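Local atomic coordinates of probable branched-chain-amino-acid aminotransferase (Thermotoga maritima MSB8, PDB entry 3CSW), a protein that probably transfers amino groups between leucine, isoleucine or valine and 2-oxoglutarate, using pyridoxal 5'-phosphate, in branched-chain amino acid biosynthesis. Residues P141-I146 and G198-I203; V132-D137 and R149-L154; Q39-E44 and K145-T150. All coordinates share one frame; numbering follows the deposited sequence. Where two conformers were deposited one is given.

Contact 1: P141-I146 and G198-I203. With PLP (pyridoxal-5'-phosphate), chain E.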
loop_
_atom_site.group_PDB
_atom_site.type_symbol
_atom_site.label_atom_id
_atom_site.label_comp_id
_atom_site.label_asym_id
_atom_site.label_seq_id
_atom_site.Cartn_x
_atom_site.Cartn_y
_atom_site.Cartn_z
ATOM N N PRO A 141 4.277 -11.099 -10.517
ATOM C CA PRO A 141 5.691 -10.833 -10.660
ATOM C C PRO A 141 5.965 -9.847 -11.780
ATOM O O PRO A 141 5.501 -10.036 -12.902
ATOM C CB PRO A 141 6.307 -12.204 -10.992
ATOM C CG PRO A 141 5.251 -13.214 -10.726
ATOM C CD PRO A 141 3.931 -12.515 -10.774
ATOM N N PRO A 142 6.692 -8.766 -11.480
ATOM C CA PRO A 142 7.046 -7.778 -12.484
ATOM C C PRO A 142 7.786 -8.349 -13.699
ATOM O O PRO A 142 7.637 -7.819 -14.799
ATOM C CB PRO A 142 7.963 -6.829 -11.725
ATOM C CG PRO A 142 7.606 -7.004 -10.314
ATOM C CD PRO A 142 7.190 -8.403 -10.145
ATOM N N ALA A 143 8.570 -9.411 -13.499
ATOM C CA ALA A 143 9.327 -10.039 -14.584
ATOM C C ALA A 143 8.507 -11.001 -15.450
ATOM O O ALA A 143 9.048 -11.563 -16.394
ATOM C CB ALA A 143 10.583 -10.767 -14.024
ATOM N N LEU A 144 7.228 -11.221 -15.145
ATOM C CA LEU A 144 6.372 -12.030 -16.045
ATOM C C LEU A 144 5.990 -11.217 -17.310
ATOM O O LEU A 144 5.142 -10.322 -17.248
ATOM C CB LEU A 144 5.116 -12.550 -15.315
ATOM C CG LEU A 144 4.032 -13.265 -16.149
ATOM C CD1 LEU A 144 4.596 -14.493 -16.908
ATOM C CD2 LEU A 144 2.844 -13.651 -15.284
ATOM N N LYS A 145 6.614 -11.533 -18.444
ATOM C CA LYS A 145 6.296 -10.883 -19.718
ATOM C C LYS A 145 5.205 -11.688 -20.383
ATOM O O LYS A 145 5.497 -12.695 -21.054
ATOM C CB LYS A 145 7.483 -10.847 -20.662
ATOM C CG LYS A 145 8.444 -9.739 -20.471
ATOM C CD LYS A 145 9.585 -9.833 -21.497
ATOM C CE LYS A 145 9.270 -9.123 -22.780
ATOM N NZ LYS A 145 9.797 -7.722 -22.745
ATOM N N ILE A 146 3.964 -11.248 -20.162
ATOM C CA ILE A 146 2.762 -11.900 -20.653
ATOM C C ILE A 146 1.922 -10.835 -21.413
ATOM O O ILE A 146 1.902 -9.661 -21.033
ATOM C CB ILE A 146 2.025 -12.673 -19.528
ATOM C CG1 ILE A 146 0.979 -13.620 -20.141
ATOM C CG2 ILE A 146 1.401 -11.711 -18.474
ATOM C CD1 ILE A 146 0.550 -14.744 -19.248
ATOM N N GLY A 198 10.643 -3.008 -8.660
ATOM C CA GLY A 198 9.538 -3.802 -9.169
ATOM C C GLY A 198 9.441 -3.678 -10.663
ATOM O O GLY A 198 8.390 -3.326 -11.206
ATOM N N ILE A 199 10.537 -3.989 -11.333
ATOM C CA ILE A 199 10.656 -3.750 -12.758
ATOM C C ILE A 199 11.115 -4.987 -13.518
ATOM O O ILE A 199 11.551 -5.959 -12.923
ATOM C CB ILE A 199 11.642 -2.548 -13.038
ATOM C CG1 ILE A 199 13.076 -2.911 -12.643
ATOM C CG2 ILE A 199 11.162 -1.305 -12.291
ATOM C CD1 ILE A 199 14.154 -1.990 -13.135
ATOM N N LEU A 200 11.004 -4.911 -14.844
ATOM C CA LEU A 200 11.562 -5.894 -15.763
ATOM C C LEU A 200 13.066 -5.623 -15.968
ATOM O O LEU A 200 13.471 -4.481 -16.149
ATOM C CB LEU A 200 10.843 -5.771 -17.083
ATOM C CG LEU A 200 10.970 -6.918 -18.050
ATOM C CD1 LEU A 200 10.331 -8.156 -17.482
ATOM C CD2 LEU A 200 10.300 -6.517 -19.331
ATOM N N ASP A 201 13.878 -6.677 -15.894
ATOM C CA ASP A 201 15.338 -6.589 -16.084
ATOM C C ASP A 201 15.651 -6.592 -17.581
ATOM O O ASP A 201 16.021 -7.611 -18.161
ATOM C CB ASP A 201 16.088 -7.737 -15.362
ATOM C CG ASP A 201 15.504 -9.126 -15.673
ATOM O OD1 ASP A 201 14.284 -9.235 -15.975
ATOM O OD2 ASP A 201 16.263 -10.115 -15.608
ATOM N N GLY A 202 15.447 -5.446 -18.208
ATOM C CA GLY A 202 15.682 -5.318 -19.624
ATOM C C GLY A 202 17.114 -5.643 -20.018
ATOM O O GLY A 202 18.070 -5.308 -19.294
ATOM N N ILE A 203 17.240 -6.308 -21.154
ATOM C CA ILE A 203 18.537 -6.667 -21.738
ATOM C C ILE A 203 19.321 -5.438 -22.253
ATOM O O ILE A 203 20.551 -5.429 -22.174
ATOM C CB ILE A 203 18.359 -7.738 -22.847
ATOM C CG1 ILE A 203 17.867 -9.032 -22.176
ATOM C CG2 ILE A 203 19.672 -7.897 -23.695
ATOM C CD1 ILE A 203 17.423 -10.116 -23.097
HETATM N N1 PLP E . 9.981 -2.670 -19.616
HETATM C C2 PLP E . 8.861 -3.296 -20.153
HETATM C C2A PLP E . 7.570 -3.174 -19.404
HETATM C C3 PLP E . 8.966 -4.013 -21.365
HETATM O O3 PLP E . 7.856 -4.568 -21.958
HETATM C C4 PLP E . 10.217 -4.089 -22.024
HETATM C C4A PLP E . 10.344 -4.790 -23.349
HETATM O O4A PLP E . 10.046 -4.194 -24.400
HETATM C C5 PLP E . 11.332 -3.441 -21.465
HETATM C C6 PLP E . 11.200 -2.748 -20.260
HETATM C C5A PLP E . 12.628 -3.296 -22.231
HETATM O O4P PLP E . 13.413 -4.473 -22.098
HETATM P P PLP E . 14.520 -4.920 -23.210
HETATM O O1P PLP E . 14.969 -6.370 -22.939
HETATM O O2P PLP E . 15.708 -4.004 -23.123
HETATM O O3P PLP E . 13.823 -4.788 -24.557
#
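Gly198 O lies 3.6 Å from Pro142 CB, setting the start of the 198-203 loop against the type I turn from Pro141 to Leu144. Ile199 turns its side chain off this turn, toward strand 174-177. Leu200 has the largest share of the contact. With CG anti to the backbone N (chi1 -163°), its two methyls divide: CD1 sits 3.6 Å from Ala143 CA, while CD2 lies over the pyridoxal phosphate ring, 3.5 Å from PLP C3. The Lys145 chain crosses the Leu200 side chain at about a right angle and ends with NZ 3.0 Å from PLP C4A, close but not joined to it; by similarity this is the lysine that carries the cofactor. Shortened to an alanine, Lys145 would probably leave the cofactor's C4 aldehyde without its amine and the Leu200 methyls without the chain they pack on. Asp201 turns aside to a salt bridge with Arg65. Gly202 passes the phosphate with CA 3.5 Å from PLP O4P, where a side chain would clash with that oxygen. Ile203 N then donates to PLP O1P (2.9 Å, 155°), so the phosphate meets the start of helix 203-214, while helix 56-68 and strand 42-49 flank Lys145.

Contact 2: V132-D137 and R149-L154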
loop_
_atom_site.group_PDB
_atom_site.type_symbol
_atom_site.label_atom_id
_atom_site.label_comp_id
_atom_site.label_asym_id
_atom_site.label_seq_id
_atom_site.Cartn_x
_atom_site.Cartn_y
_atom_site.Cartn_z
ATOM N N VAL A 132 -1.384 4.737 -14.973
ATOM C CA VAL A 132 -1.380 3.371 -14.553
ATOM C C VAL A 132 -0.114 3.122 -13.717
ATOM O O VAL A 132 1.002 3.411 -14.177
ATOM C CB VAL A 132 -1.395 2.451 -15.790
ATOM C CG1 VAL A 132 -1.391 1.005 -15.366
ATOM C CG2 VAL A 132 -2.614 2.764 -16.673
ATOM N N ARG A 133 -0.298 2.616 -12.489
ATOM C CA ARG A 133 0.811 2.213 -11.641
ATOM C C ARG A 133 1.184 0.781 -11.951
ATOM O O ARG A 133 0.336 -0.035 -12.264
ATOM C CB ARG A 133 0.507 2.346 -10.148
ATOM C CG ARG A 133 0.185 3.731 -9.659
ATOM C CD ARG A 133 1.352 4.676 -9.842
ATOM N NE ARG A 133 0.959 6.012 -9.405
ATOM C CZ ARG A 133 1.200 6.559 -8.215
ATOM N NH1 ARG A 133 1.897 5.927 -7.265
ATOM N NH2 ARG A 133 0.724 7.779 -7.965
ATOM N N ARG A 134 2.477 0.496 -11.875
ATOM C CA ARG A 134 3.006 -0.851 -12.075
ATOM C C ARG A 134 2.421 -1.804 -11.029
ATOM O O ARG A 134 2.352 -1.458 -9.854
ATOM C CB ARG A 134 4.524 -0.815 -11.971
ATOM C CG ARG A 134 5.249 -2.053 -12.474
ATOM C CD ARG A 134 5.322 -2.019 -13.982
ATOM N NE ARG A 134 6.339 -2.913 -14.512
ATOM C CZ ARG A 134 6.127 -4.053 -15.166
ATOM N NH1 ARG A 134 4.916 -4.521 -15.391
ATOM N NH2 ARG A 134 7.168 -4.741 -15.618
ATOM N N ILE A 135 2.002 -3.005 -11.465
ATOM C CA ILE A 135 1.389 -3.981 -10.565
ATOM C C ILE A 135 2.462 -4.438 -9.583
ATOM O O ILE A 135 3.595 -4.756 -10.008
ATOM C CB ILE A 135 0.800 -5.231 -11.308
ATOM C CG1 ILE A 135 -0.327 -4.824 -12.263
ATOM C CG2 ILE A 135 0.326 -6.285 -10.281
ATOM C CD1 ILE A 135 -0.853 -6.001 -13.174
ATOM N N PRO A 136 2.130 -4.455 -8.278
ATOM C CA PRO A 136 3.133 -4.830 -7.283
ATOM C C PRO A 136 3.332 -6.344 -7.236
ATOM O O PRO A 136 2.455 -7.092 -7.658
ATOM C CB PRO A 136 2.532 -4.297 -5.966
ATOM C CG PRO A 136 1.072 -4.399 -6.162
ATOM C CD PRO A 136 0.846 -4.103 -7.642
ATOM N N ASP A 137 4.475 -6.761 -6.704
ATOM C CA ASP A 137 4.855 -8.166 -6.573
ATOM C C ASP A 137 3.819 -9.065 -5.874
ATOM O O ASP A 137 3.662 -10.218 -6.250
ATOM C CB ASP A 137 6.236 -8.274 -5.852
ATOM C CG ASP A 137 6.891 -9.648 -6.035
ATOM O OD1 ASP A 137 7.054 -10.114 -7.193
ATOM O OD2 ASP A 137 7.247 -10.275 -5.008
ATOM N N ARG A 149 -1.075 -8.733 -19.466
ATOM C CA ARG A 149 -0.930 -8.070 -18.171
ATOM C C ARG A 149 -1.415 -6.615 -18.276
ATOM O O ARG A 149 -0.986 -5.838 -19.140
ATOM C CB ARG A 149 0.486 -8.192 -17.600
ATOM C CG ARG A 149 1.596 -7.466 -18.351
ATOM C CD ARG A 149 2.885 -7.652 -17.597
ATOM N NE ARG A 149 2.760 -7.053 -16.260
ATOM C CZ ARG A 149 3.318 -7.522 -15.148
ATOM N NH1 ARG A 149 4.020 -8.643 -15.153
ATOM N NH2 ARG A 149 3.115 -6.890 -13.986
ATOM N N THR A 150 -2.311 -6.253 -17.372
ATOM C CA THR A 150 -3.137 -5.083 -17.577
ATOM C C THR A 150 -2.431 -3.756 -17.302
ATOM O O THR A 150 -2.864 -2.734 -17.826
ATOM C CB THR A 150 -4.450 -5.213 -16.799
ATOM O OG1 THR A 150 -4.148 -5.612 -15.472
ATOM C CG2 THR A 150 -5.393 -6.292 -17.433
ATOM N N ASP A 151 -1.367 -3.738 -16.494
ATOM C CA ASP A 151 -0.612 -2.479 -16.327
ATOM C C ASP A 151 0.006 -2.043 -17.671
ATOM O O ASP A 151 -0.152 -0.898 -18.094
ATOM C CB ASP A 151 0.439 -2.508 -15.186
ATOM C CG ASP A 151 1.354 -3.749 -15.188
ATOM O OD1 ASP A 151 1.166 -4.693 -15.999
ATOM O OD2 ASP A 151 2.263 -3.784 -14.319
ATOM N N ILE A 152 0.684 -2.967 -18.337
ATOM C CA ILE A 152 1.324 -2.708 -19.619
ATOM C C ILE A 152 0.267 -2.522 -20.740
ATOM O O ILE A 152 0.389 -1.613 -21.563
ATOM C CB ILE A 152 2.350 -3.818 -19.986
ATOM C CG1 ILE A 152 3.467 -3.931 -18.928
ATOM C CG2 ILE A 152 2.920 -3.565 -21.383
ATOM C CD1 ILE A 152 4.239 -2.604 -18.582
ATOM N N VAL A 153 -0.786 -3.337 -20.764
ATOM C CA VAL A 153 -1.851 -3.172 -21.780
ATOM C C VAL A 153 -2.523 -1.793 -21.634
ATOM O O VAL A 153 -2.644 -1.041 -22.608
ATOM C CB VAL A 153 -2.907 -4.337 -21.733
ATOM C CG1 VAL A 153 -4.170 -4.022 -22.601
ATOM C CG2 VAL A 153 -2.265 -5.640 -22.170
ATOM N N LEU A 154 -2.933 -1.433 -20.423
ATOM C CA LEU A 154 -3.591 -0.138 -20.226
ATOM C C LEU A 154 -2.650 1.050 -20.445
ATOM O O LEU A 154 -3.045 2.058 -21.016
ATOM C CB LEU A 154 -4.286 -0.080 -18.858
ATOM C CG LEU A 154 -5.421 -1.097 -18.667
ATOM C CD1 LEU A 154 -6.035 -0.998 -17.247
ATOM C CD2 LEU A 154 -6.481 -0.868 -19.730
HETATM O O HOH W 1 4.146 -6.970 -11.403
#
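A buried salt-bridge network of Arg134, Arg149 and Asp151 ties the 132-137 loop to the first turn of helix 150-156, beside the cofactor pocket of this class IV aminotransferase; Ile152 touches the pyridoxal phosphate. Arg149 grips the Asp151 carboxylate side-on: NE points at OD1 in a nearly straight bond (2.9 Å, 179°) on its syn lone pair, and NH2 takes OD2. Arg134 comes from above the carboxylate plane, NH1 reaching Asp151 OD2 at 3.0 Å, while its NE pairs with Glu176. Ile135 N adds a third donor to Asp151 OD2 (3.0 Å). Ile152 N bonds to OD1, made possible by Asp151 CG standing between its backbone N and carbonyl carbon (chi1 48°). Five N-H groups thus hold the carboxylate, and the two guanidinium groups, with planes 67° apart and Arg134 NH1 over one face of Arg149, probably tolerate each other through the shared anion. Ile135 CG1 packs 3.5 Å from Asp151 CG. Farther along, Val132 CG1 lies 3.5 Å from Asp151 O and its CG2 meets Leu154 CB. Water 1 closes the arrangement, donating to Ile135 O at 2.7 Å and accepting from Arg149 NH2 at 2.8 Å.

Contact 3: Q39-E44 and K145-T150. With PLP (pyridoxal-5'-phosphate), chain E.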
loop_
_atom_site.group_PDB
_atom_site.type_symbol
_atom_site.label_atom_id
_atom_site.label_comp_id
_atom_site.label_asym_id
_atom_site.label_seq_id
_atom_site.Cartn_x
_atom_site.Cartn_y
_atom_site.Cartn_z
ATOM N N GLN A 39 -6.157 -15.658 -22.469
ATOM C CA GLN A 39 -5.565 -15.497 -21.141
ATOM C C GLN A 39 -4.130 -14.959 -21.175
ATOM O O GLN A 39 -3.570 -14.641 -20.121
ATOM C CB GLN A 39 -5.591 -16.829 -20.374
ATOM C CG GLN A 39 -7.014 -17.355 -20.192
ATOM C CD GLN A 39 -7.123 -18.598 -19.310
ATOM O OE1 GLN A 39 -7.684 -19.596 -19.730
ATOM N NE2 GLN A 39 -6.611 -18.524 -18.080
ATOM N N GLY A 40 -3.534 -14.904 -22.374
ATOM C CA GLY A 40 -2.205 -14.366 -22.574
ATOM C C GLY A 40 -1.171 -15.388 -23.043
ATOM O O GLY A 40 -1.265 -16.563 -22.735
ATOM N N ALA A 41 -0.197 -14.918 -23.816
ATOM C CA ALA A 41 0.971 -15.704 -24.183
ATOM C C ALA A 41 2.206 -15.067 -23.558
ATOM O O ALA A 41 2.300 -13.841 -23.489
ATOM C CB ALA A 41 1.132 -15.750 -25.699
ATOM N N VAL A 42 3.138 -15.897 -23.089
ATOM C CA VAL A 42 4.443 -15.453 -22.614
ATOM C C VAL A 42 5.222 -15.024 -23.849
ATOM O O VAL A 42 5.088 -15.662 -24.896
ATOM C CB VAL A 42 5.170 -16.604 -21.870
ATOM C CG1 VAL A 42 6.667 -16.358 -21.790
ATOM C CG2 VAL A 42 4.553 -16.808 -20.474
ATOM N N TYR A 43 6.020 -13.958 -23.763
ATOM C CA TYR A 43 6.702 -13.489 -24.967
ATOM C C TYR A 43 8.046 -12.797 -24.771
ATOM O O TYR A 43 8.385 -12.353 -23.677
ATOM C CB TYR A 43 5.768 -12.554 -25.749
ATOM C CG TYR A 43 5.682 -11.147 -25.202
ATOM C CD1 TYR A 43 4.818 -10.844 -24.155
ATOM C CD2 TYR A 43 6.444 -10.110 -25.749
ATOM C CE1 TYR A 43 4.727 -9.561 -23.645
ATOM C CE2 TYR A 43 6.359 -8.816 -25.250
ATOM C CZ TYR A 43 5.491 -8.558 -24.193
ATOM O OH TYR A 43 5.375 -7.308 -23.668
ATOM N N GLU A 44 8.783 -12.709 -25.877
ATOM C CA GLU A 44 10.049 -11.980 -25.965
ATOM C C GLU A 44 10.127 -11.237 -27.299
ATOM O O GLU A 44 9.479 -11.637 -28.270
ATOM C CB GLU A 44 11.232 -12.951 -25.849
ATOM C CG GLU A 44 11.572 -13.403 -24.430
ATOM C CD GLU A 44 11.968 -12.239 -23.511
ATOM O OE1 GLU A 44 12.606 -11.293 -23.988
ATOM O OE2 GLU A 44 11.642 -12.283 -22.307
ATOM N N LYS A 145 6.614 -11.533 -18.444
ATOM C CA LYS A 145 6.296 -10.883 -19.718
ATOM C C LYS A 145 5.205 -11.688 -20.383
ATOM O O LYS A 145 5.497 -12.695 -21.054
ATOM C CB LYS A 145 7.483 -10.847 -20.662
ATOM C CG LYS A 145 8.444 -9.739 -20.471
ATOM C CD LYS A 145 9.585 -9.833 -21.497
ATOM C CE LYS A 145 9.270 -9.123 -22.780
ATOM N NZ LYS A 145 9.797 -7.722 -22.745
ATOM N N ILE A 146 3.964 -11.248 -20.162
ATOM C CA ILE A 146 2.762 -11.900 -20.653
ATOM C C ILE A 146 1.922 -10.835 -21.413
ATOM O O ILE A 146 1.902 -9.661 -21.033
ATOM C CB ILE A 146 2.025 -12.673 -19.528
ATOM C CG1 ILE A 146 0.979 -13.620 -20.141
ATOM C CG2 ILE A 146 1.401 -11.711 -18.474
ATOM C CD1 ILE A 146 0.550 -14.744 -19.248
ATOM N N THR A 147 1.323 -11.233 -22.533
ATOM C CA THR A 147 0.690 -10.291 -23.472
ATOM C C THR A 147 -0.530 -9.536 -22.905
ATOM O O THR A 147 -0.847 -8.422 -23.345
ATOM C CB THR A 147 0.250 -11.004 -24.780
ATOM O OG1 THR A 147 -0.548 -12.155 -24.446
ATOM C CG2 THR A 147 1.478 -11.408 -25.644
ATOM N N GLY A 148 -1.205 -10.143 -21.935
ATOM C CA GLY A 148 -2.404 -9.553 -21.362
ATOM C C GLY A 148 -2.282 -8.831 -20.045
ATOM O O GLY A 148 -3.295 -8.380 -19.536
ATOM N N ARG A 149 -1.075 -8.733 -19.466
ATOM C CA ARG A 149 -0.930 -8.070 -18.171
ATOM C C ARG A 149 -1.415 -6.615 -18.276
ATOM O O ARG A 149 -0.986 -5.838 -19.140
ATOM C CB ARG A 149 0.486 -8.192 -17.600
ATOM C CG ARG A 149 1.596 -7.466 -18.351
ATOM C CD ARG A 149 2.885 -7.652 -17.597
ATOM N NE ARG A 149 2.760 -7.053 -16.260
ATOM C CZ ARG A 149 3.318 -7.522 -15.148
ATOM N NH1 ARG A 149 4.020 -8.643 -15.153
ATOM N NH2 ARG A 149 3.115 -6.890 -13.986
ATOM N N THR A 150 -2.311 -6.253 -17.372
ATOM C CA THR A 150 -3.137 -5.083 -17.577
ATOM C C THR A 150 -2.431 -3.756 -17.302
ATOM O O THR A 150 -2.864 -2.734 -17.826
ATOM C CB THR A 150 -4.450 -5.213 -16.799
ATOM O OG1 THR A 150 -4.148 -5.612 -15.472
ATOM C CG2 THR A 150 -5.393 -6.292 -17.433
HETATM N N1 PLP E . 9.981 -2.670 -19.616
HETATM C C2 PLP E . 8.861 -3.296 -20.153
HETATM C C2A PLP E . 7.570 -3.174 -19.404
HETATM C C3 PLP E . 8.966 -4.013 -21.365
HETATM O O3 PLP E . 7.856 -4.568 -21.958
HETATM C C4 PLP E . 10.217 -4.089 -22.024
HETATM C C4A PLP E . 10.344 -4.790 -23.349
HETATM O O4A PLP E . 10.046 -4.194 -24.400
HETATM C C5 PLP E . 11.332 -3.441 -21.465
HETATM C C6 PLP E . 11.200 -2.748 -20.260
HETATM C C5A PLP E . 12.628 -3.296 -22.231
HETATM O O4P PLP E . 13.413 -4.473 -22.098
HETATM P P PLP E . 14.520 -4.920 -23.210
HETATM O O1P PLP E . 14.969 -6.370 -22.939
HETATM O O2P PLP E . 15.708 -4.004 -23.123
HETATM O O3P PLP E . 13.823 -4.788 -24.557
HETATM O O HOH W 2 3.145 -7.166 -21.523
#
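The Tyr43 ring takes the Lys145 chain over one face and the Ile146 backbone at its edge. Lys145 crosses the tyrosine at about a right angle, and its CE stands 4.2 Å from the centroid of the Tyr43 ring, 26° off the normal, a CH-pi contact. Near the ring plane, CE1 of Tyr43 is 3.8 Å from Ile146 C, and water 2 also lies at this edge, linking Tyr43 OH with Ile146 O, to which it donates. Thr147 CG2 approaches the ring obliquely at CD1. Tyr43 CG stands between its backbone N and carbonyl carbon (chi1 79°), which swings the ring across the 145-147 backbone.

The start of strand 42-49, part of an antiparallel sheet, runs antiparallel to the loop and makes a single beta bridge. Val42 and Ile146 form its non-hydrogen-bonded pair, 4.4 Å between CA atoms. The flanking bonds are Tyr43 N to Lys145 O (3.0 Å) and Thr147 N to Ala41 O (2.9 Å), supplemented by CA-H...O contacts from Val42 to Lys145 O and from Ile146 to Ala41 O. Thr147 OG1 then extends the pairing as a side-chain acceptor, taking Ala41 N at 2.9 Å in a fairly straight bond (168°); the same hydroxyl is bonded to Leu38 O of the second subunit. Gly40, with positive phi just after helix 31-37, fits closely over Ile146, where a CB would stand only 2.9 Å from Ile146 CG1. At the other end Glu44 OE2 lies 3.3 Å from Lys145 CD, flanking the methylene chain rather than the amine; its carboxylate is bound by Arg62 and His59 of helix 56-68.

Contacts 2 and 3 are buried, whereas contact 1 is only partly so, with its prolyl turn nearer the surface. All three draw on the loop that leads from strand 125-129 into helix 150-156. Contacts 1 and 3 share Lys145 and Ile146, the lysine approached from the cofactor side in one and from strand 42-49 in the other; contacts 2 and 3 overlap at Arg149 and Thr150, which touch the partner segment only in contact 2. Their chemistry differs: contact 1 is apolar packing around a bound cofactor, contact 2 a charged network at a helix start, contact 3 backbone pairing with a tyrosine face. Arg149 NH1 of contact 2 reaches Leu144 O (2.9 Å) in contact 1. Every contact also borders the second subunit.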